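Extracellular ligand-binding receptor (PDB 3UKJ) probably serves as the periplasmic solute-binding protein of a transport system, capturing lignin-derived aromatic acids such as p-coumaric acid and related compounds. Local coordinates at residues G224-D229 against V241-G246; S237-L242 against L351-G356. One frame throughout, in Å; residues are numbered along the deposited sequence. Where two conformers were deposited one is given.

Contact 1: residues G224-D229 against V241-G246. With ENO (3-(4-hydroxy-phenyl)pyruvic acid), chain B.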
# COMPACT_ATOMS: atom_id res chain seq x y z
N GLY A 224 -1.45 5.98 -0.40
CA GLY A 224 -0.03 6.22 -0.63
C GLY A 224 0.53 7.38 0.14
O GLY A 224 1.76 7.54 0.19
N ALA A 225 -0.36 8.24 0.66
CA ALA A 225 0.08 9.43 1.41
C ALA A 225 0.06 9.24 2.94
O ALA A 225 0.51 10.11 3.70
CB ALA A 225 -0.79 10.63 1.04
N ALA A 226 -0.34 8.06 3.39
CA ALA A 226 -0.67 7.85 4.82
C ALA A 226 0.54 7.56 5.73
O ALA A 226 0.80 6.45 6.22
CB ALA A 226 -1.80 6.80 4.95
N SER A 227 1.31 8.62 5.95
CA SER A 227 2.39 8.57 6.93
C SER A 227 2.57 10.01 7.40
O SER A 227 1.95 10.92 6.84
CB SER A 227 3.68 8.00 6.31
OG SER A 227 4.35 8.94 5.49
N MSE A 228 3.36 10.22 8.45
CA MSE A 228 3.58 11.56 8.95
C MSE A 228 4.34 12.47 8.01
O MSE A 228 4.13 13.68 8.05
CB MSE A 228 4.23 11.54 10.34
CG MSE A 228 3.22 11.26 11.42
SE MSE A 228 1.84 12.65 11.68
CE MSE A 228 3.05 14.17 11.47
N ASP A 229 4.99 11.88 7.00
CA ASP A 229 5.77 12.65 6.01
C ASP A 229 4.89 13.67 5.29
O ASP A 229 5.31 14.79 5.05
CB ASP A 229 6.47 11.75 4.98
CG ASP A 229 7.37 10.71 5.63
OD1 ASP A 229 8.60 10.97 5.76
OD2 ASP A 229 6.86 9.60 5.94
N VAL A 241 -7.49 18.13 4.17
CA VAL A 241 -7.37 17.05 3.18
C VAL A 241 -8.27 15.86 3.53
O VAL A 241 -8.48 15.56 4.71
CB VAL A 241 -5.89 16.59 3.03
CG1 VAL A 241 -5.43 15.74 4.24
CG2 VAL A 241 -5.68 15.82 1.72
N LEU A 242 -8.79 15.18 2.52
CA LEU A 242 -9.50 13.92 2.75
C LEU A 242 -8.60 12.79 2.23
O LEU A 242 -8.15 12.86 1.10
CB LEU A 242 -10.86 13.89 2.08
CG LEU A 242 -11.96 14.87 2.50
CD1 LEU A 242 -12.11 14.94 4.04
CD2 LEU A 242 -11.72 16.25 1.88
N MSE A 243 -8.30 11.81 3.07
CA MSE A 243 -7.31 10.78 2.70
C MSE A 243 -7.80 9.38 3.04
O MSE A 243 -8.12 9.10 4.19
CB MSE A 243 -5.99 11.05 3.42
CG MSE A 243 -4.87 10.07 3.09
SE MSE A 243 -3.28 10.34 4.17
CE MSE A 243 -2.85 12.20 3.67
N ALA A 244 -7.80 8.48 2.06
CA ALA A 244 -8.10 7.08 2.36
C ALA A 244 -6.89 6.45 3.09
O ALA A 244 -5.71 6.78 2.81
CB ALA A 244 -8.40 6.30 1.08
N SER A 245 -7.16 5.66 4.11
CA SER A 245 -6.11 5.04 4.88
C SER A 245 -6.51 3.66 5.35
O SER A 245 -7.72 3.35 5.51
CB SER A 245 -5.77 5.98 6.07
OG SER A 245 -5.01 5.38 7.07
N GLY A 246 -5.51 2.82 5.59
CA GLY A 246 -5.71 1.60 6.36
C GLY A 246 -6.04 1.91 7.81
O GLY A 246 -5.63 2.99 8.34
O4 ENO B . 2.06 1.88 -4.89
C9 ENO B . 1.95 1.89 -1.38
C8 ENO B . 1.16 1.25 -0.42
C7 ENO B . -0.18 1.63 -0.32
C6 ENO B . -0.74 2.62 -1.15
C5 ENO B . 0.02 3.18 -2.16
C4 ENO B . 1.38 2.86 -2.24
O3 ENO B . -0.95 1.09 0.66
C3 ENO B . 2.22 3.64 -3.23
C2 ENO B . 2.36 3.05 -4.62
C1 ENO B . 3.13 3.83 -5.61
O2 ENO B . 3.34 3.28 -6.68
O1 ENO B . 3.53 5.00 -5.39
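Contact 1 lies within the beta-alpha-beta unit made of strand 218-221, helix 228-234 and strand 242-245, where the loop leading into the helix rests on the strand that follows it, 242-245, parallel to 218-221, beside the ligand pocket. Met243, a selenomethionine, does most of the touching. Its CG stands anti to the backbone N (chi1 -179°) and chi2 is extended as well, a reach that carries SE from the strand to the loop, where chi3 (-60°) turns CE onto the methyl of Ala225. The bend lays the end of the side chain along the backbone of Ala225 and Ala226: SE of Met243 comes within 3.7 Å of CA of Ala226, and CE of Met243 meets CB of Ala225, also at 3.7 Å. The methyl of Ala226 points at the strand, its CB 3.9 Å from SE of Met243 and 4.1 Å from OG of Ser245. No hydrogen bond crosses between the segments; apolar packing holds them together, and each segment also has internal polar bonds. In the loop, Ala226 is the centre of an inverse gamma turn, closed by the bond from Ser227 N to Ala225 O, while Ser227 OG donates to the anti lone pair of Asp229 OD2 at 2.6 Å. At the end of the strand, Ser245 OG donates to Gly246 O at 2.8 Å. At the start of the loop Gly224 belongs to the pocket, its CA 3.4 Å from C5 of the bound 3-(4-hydroxy-phenyl)pyruvic acid. Phe230 of helix 228-234 also packs on Ala225 and Met243, Gln282 of helix 282-304 touches Ala226 and Ser245, and helix 119-132 covers Ala244.

Contact 2: residues S237-L242 against L351-G356; sequences SAEGVL and LTVKNG
The carboxylate of Glu239 is gripped by two successive backbone N-H groups in the turn that follows strand 349-354. Asn355 N donates to OE1 of Glu239 at 2.7 Å with an N-H...O angle of 163°, and Gly356 N donates to OE2 of Glu239 at 2.9 Å along a more bent path of 145°. Both oxygens use their syn lone pairs; the two donors meet the carboxylate on the side away from CD and should resist its rotation about the last side-chain bond. A bend at chi2 brings the carboxylate of Glu239 to the turn between strands 349-354 and 357-360. Earlier on the first of these strands, the carbonyl O of Val353 accepts Gly240 N at 2.9 Å, almost straight and in the carbonyl plane, and Thr352 OG1 donates to Val241 O at 2.7 Å from 31° outside the plane of that carbonyl. The same oxygen of Val241 also receives a CA-H...O contact from Thr352 CA. On the apolar side Val353 points at the loop: its CG2 lies 3.6 Å from CG1 of Val241, and its CB lies 3.5 Å from Ala238 O. Val353 N, by contrast, is buried here without a hydrogen-bonding partner. Ala238 O also accepts Val241 N, closing the type II beta turn that runs from Ala238 to Val241, with Gly240 at positive phi in its third position. Phe230 and Ile231 of helix 228-234 continue the apolar side, touching Val241 and Val353 respectively. This is a helix-to-strand connection in an alpha/beta lobe of a periplasmic binding protein, with the turn stitched to the end of the antiparallel neighbour of the strand it enters.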
# COMPACT_ATOMS: atom_id res chain seq x y z
N SER A 237 -0.88 23.49 4.23
CA SER A 237 -1.62 23.09 3.03
C SER A 237 -2.33 21.75 3.23
O SER A 237 -3.33 21.46 2.58
CB SER A 237 -0.72 23.04 1.80
OG SER A 237 -0.10 24.30 1.57
N ALA A 238 -1.83 20.95 4.18
CA ALA A 238 -2.45 19.66 4.52
C ALA A 238 -3.80 19.73 5.21
O ALA A 238 -4.57 18.77 5.13
CB ALA A 238 -1.50 18.77 5.32
N GLU A 239 -4.11 20.86 5.84
CA GLU A 239 -5.35 20.99 6.62
C GLU A 239 -6.56 20.66 5.75
O GLU A 239 -6.68 21.13 4.60
CB GLU A 239 -5.48 22.41 7.20
CG GLU A 239 -4.39 22.81 8.21
CD GLU A 239 -4.52 22.08 9.55
OE1 GLU A 239 -5.60 22.16 10.19
OE2 GLU A 239 -3.54 21.42 9.95
N GLY A 240 -7.51 19.92 6.31
CA GLY A 240 -8.75 19.67 5.60
C GLY A 240 -8.68 18.66 4.47
O GLY A 240 -9.69 18.39 3.84
N VAL A 241 -7.49 18.13 4.17
CA VAL A 241 -7.37 17.05 3.18
C VAL A 241 -8.27 15.86 3.53
O VAL A 241 -8.48 15.56 4.71
CB VAL A 241 -5.89 16.59 3.03
CG1 VAL A 241 -5.43 15.74 4.24
CG2 VAL A 241 -5.68 15.82 1.72
N LEU A 242 -8.79 15.18 2.52
CA LEU A 242 -9.50 13.92 2.75
C LEU A 242 -8.60 12.79 2.23
O LEU A 242 -8.15 12.86 1.10
CB LEU A 242 -10.86 13.89 2.08
CG LEU A 242 -11.96 14.87 2.50
CD1 LEU A 242 -12.11 14.94 4.04
CD2 LEU A 242 -11.72 16.25 1.88
N LEU A 351 -9.37 9.64 6.69
CA LEU A 351 -8.71 10.62 7.55
C LEU A 351 -8.82 12.05 7.00
O LEU A 351 -8.93 12.25 5.78
CB LEU A 351 -7.23 10.28 7.66
CG LEU A 351 -6.88 8.94 8.28
CD1 LEU A 351 -5.38 8.75 8.24
CD2 LEU A 351 -7.39 8.83 9.71
N THR A 352 -8.76 13.01 7.92
CA THR A 352 -8.52 14.40 7.57
C THR A 352 -7.39 14.91 8.45
O THR A 352 -6.82 14.12 9.21
CB THR A 352 -9.79 15.31 7.60
OG1 THR A 352 -9.44 16.60 7.04
CG2 THR A 352 -10.31 15.50 9.02
N VAL A 353 -6.92 16.13 8.18
CA VAL A 353 -5.87 16.76 9.00
C VAL A 353 -6.42 18.05 9.62
O VAL A 353 -7.01 18.88 8.93
CB VAL A 353 -4.60 17.08 8.14
CG1 VAL A 353 -3.56 17.84 8.95
CG2 VAL A 353 -3.98 15.76 7.57
N LYS A 354 -6.37 18.10 10.95
CA LYS A 354 -6.84 19.26 11.72
C LYS A 354 -5.72 19.64 12.70
O LYS A 354 -5.28 18.80 13.51
CB LYS A 354 -8.14 18.95 12.49
CG LYS A 354 -9.38 18.73 11.62
CD LYS A 354 -10.53 18.07 12.41
CE LYS A 354 -11.83 18.05 11.62
NZ LYS A 354 -12.49 19.39 11.63
N ASN A 355 -5.16 20.83 12.49
CA ASN A 355 -4.11 21.35 13.35
C ASN A 355 -2.87 20.45 13.36
O ASN A 355 -2.35 20.11 14.43
CB ASN A 355 -4.64 21.54 14.79
CG ASN A 355 -5.61 22.70 14.91
OD1 ASN A 355 -5.44 23.71 14.21
ND2 ASN A 355 -6.75 22.46 15.55
N GLY A 356 -2.48 19.96 12.18
CA GLY A 356 -1.24 19.18 12.04
C GLY A 356 -1.29 17.73 12.52
O GLY A 356 -0.24 17.09 12.65

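Contacts 1 and 2 overlap along the chain at Val241 and Leu242, their centres 10 Å apart. Strand 242-245 connects them: it lies next to strand 349-354 in the same mixed sheet, and Met243 N, 2.8 Å from Leu351 O, probably bonds the strand of contact 1 to that of contact 2. Ser245 CB also packs on Leu351 CD1 at 3.5 Å. Phe230 touches side chains in both contacts. Contact 1 belongs partly to the ligand pocket, through Gly224, whereas contact 2 lies farther from the ligand, the Leu351 side chain about 12 Å from the bound 3-(4-hydroxy-phenyl)pyruvic acid.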